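Local structure of caspase-3 (Porites astreoides, 6WI4) at residues Ile65-Ile68 and Thr69-Ala73. The protein is a coral caspase, by its family a cysteine protease that probably cleaves target proteins after aspartate during apoptosis. Numbering follows the deposited sequence.
Sequences IRRI and TKEMA
Ile65 O accepts from Thr69 N at 3.0 Å, and the same i to i+4 pattern runs on through Arg66–Lys70, Arg67–Glu71 and Ile68–Met72, making 65-68 and 69-73 one uninterrupted alpha-helix. This is most of helix 62-73, and it illustrates how an amphipathic surface helix divides its labour between two faces. On the solvent side, Arg67 and Glu71 sit one turn apart and form a salt bridge. Arg67 carries CG anti to its own N (chi1 174°) and stays extended as far as NE, which donates to Glu71 OE2 at 2.8 Å. The bond is nearly straight, and OE2 lies close to the guanidinium plane at its edge, whereas NE approaches from above the carboxylate; the two planes stand 83° apart. On the buried face, a chi1 of 64° sets Thr69 OG1 between its backbone N and carbonyl carbon, from where it donates to Arg66 O at 2.9 Å. Arg66 O thereby accepts from both OG1 and Lys70 N, on the same face of its plane. Thr69 CG2 lies 3.3 Å from Ile65 O. Ile68 packs on strand 13-18 of the central caspase sheet, Ile65 and Thr69 on strand 83-88 and on Leu108 of helix 105-110, and Met72 on both strands. The hydroxyl of buried Thr69 thus finds an acceptor within its own helix, while one hydrogen bond holds the ion pair, whose opposite charges probably offset each other locally.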
loop_
_atom_site.group_PDB
_atom_site.type_symbol
_atom_site.label_atom_id
_atom_site.label_comp_id
_atom_site.label_asym_id
_atom_site.label_seq_id
_atom_site.Cartn_x
_atom_site.Cartn_y
_atom_site.Cartn_z
ATOM N N ILE A 65 12.434 -6.564 -6.620
ATOM C CA ILE A 65 10.984 -6.427 -6.485
ATOM C C ILE A 65 10.282 -7.427 -7.394
ATOM O O ILE A 65 9.347 -8.122 -6.979
ATOM C CB ILE A 65 10.548 -4.977 -6.780
ATOM C CG1 ILE A 65 11.104 -4.023 -5.724
ATOM C CG2 ILE A 65 9.034 -4.875 -6.805
ATOM C CD1 ILE A 65 10.925 -2.558 -6.078
ATOM N N ARG A 66 10.743 -7.531 -8.644
ATOM C CA ARG A 66 10.148 -8.487 -9.571
ATOM C C ARG A 66 10.339 -9.919 -9.079
ATOM O O ARG A 66 9.425 -10.747 -9.191
ATOM C CB ARG A 66 10.751 -8.307 -10.968
ATOM C CG ARG A 66 10.391 -6.978 -11.641
ATOM C CD ARG A 66 10.646 -7.022 -13.143
ATOM N NE ARG A 66 10.137 -5.818 -13.799
ATOM C CZ ARG A 66 10.885 -4.763 -14.093
ATOM N NH1 ARG A 66 10.344 -3.703 -14.680
ATOM N NH2 ARG A 66 12.178 -4.771 -13.801
ATOM N N ARG A 67 11.502 -10.221 -8.495
ATOM C CA ARG A 67 11.720 -11.557 -7.948
ATOM C C ARG A 67 10.727 -11.858 -6.832
ATOM O O ARG A 67 10.138 -12.947 -6.788
ATOM C CB ARG A 67 13.158 -11.695 -7.441
ATOM C CG ARG A 67 13.432 -13.026 -6.718
ATOM C CD ARG A 67 14.837 -13.086 -6.095
ATOM N NE ARG A 67 14.963 -14.229 -5.186
ATOM C CZ ARG A 67 16.113 -14.732 -4.732
ATOM N NH1 ARG A 67 16.095 -15.765 -3.896
ATOM N NH2 ARG A 67 17.280 -14.203 -5.091
ATOM N N ILE A 68 10.512 -10.895 -5.929
ATOM C CA ILE A 68 9.564 -11.099 -4.837
ATOM C C ILE A 68 8.164 -11.351 -5.387
ATOM O O ILE A 68 7.463 -12.273 -4.953
ATOM C CB ILE A 68 9.584 -9.898 -3.877
ATOM C CG1 ILE A 68 10.926 -9.828 -3.149
ATOM C CG2 ILE A 68 8.482 -10.030 -2.847
ATOM C CD1 ILE A 68 11.217 -8.461 -2.557
ATOM N N THR A 69 7.729 -10.534 -6.348
ATOM C CA THR A 69 6.372 -10.716 -6.858
ATOM C C THR A 69 6.227 -12.050 -7.579
ATOM O O THR A 69 5.197 -12.713 -7.440
ATOM C CB THR A 69 5.971 -9.555 -7.766
ATOM O OG1 THR A 69 6.804 -9.523 -8.928
ATOM C CG2 THR A 69 6.099 -8.248 -7.017
ATOM N N LYS A 70 7.271 -12.491 -8.294
ATOM C CA LYS A 70 7.209 -13.802 -8.941
ATOM C C LYS A 70 7.140 -14.924 -7.913
ATOM O O LYS A 70 6.367 -15.874 -8.074
ATOM C CB LYS A 70 8.408 -14.008 -9.867
ATOM C CG LYS A 70 8.413 -15.401 -10.502
ATOM C CD LYS A 70 9.421 -15.533 -11.619
ATOM C CE LYS A 70 9.283 -16.897 -12.289
ATOM N NZ LYS A 70 10.195 -17.053 -13.458
ATOM N N GLU A 71 7.931 -14.833 -6.842
ATOM C CA GLU A 71 7.858 -15.845 -5.794
ATOM C C GLU A 71 6.478 -15.893 -5.146
ATOM O O GLU A 71 6.015 -16.973 -4.761
ATOM C CB GLU A 71 8.951 -15.589 -4.749
ATOM C CG GLU A 71 10.340 -15.766 -5.344
ATOM C CD GLU A 71 11.471 -15.383 -4.417
ATOM O OE1 GLU A 71 11.236 -14.706 -3.392
ATOM O OE2 GLU A 71 12.612 -15.768 -4.743
ATOM N N MET A 72 5.796 -14.742 -5.029
ATOM C CA MET A 72 4.441 -14.743 -4.486
ATOM C C MET A 72 3.440 -15.309 -5.490
ATOM O O MET A 72 2.492 -16.004 -5.107
ATOM C CB MET A 72 4.035 -13.323 -4.075
ATOM C CG MET A 72 4.855 -12.751 -2.940
ATOM S SD MET A 72 4.746 -13.738 -1.444
ATOM C CE MET A 72 6.411 -14.387 -1.380
ATOM N N ALA A 73 3.638 -15.032 -6.778
ATOM C CA ALA A 73 2.705 -15.517 -7.794
ATOM C C ALA A 73 2.764 -17.031 -7.946
ATOM O O ALA A 73 1.766 -17.651 -8.335
ATOM C CB ALA A 73 2.994 -14.837 -9.127
#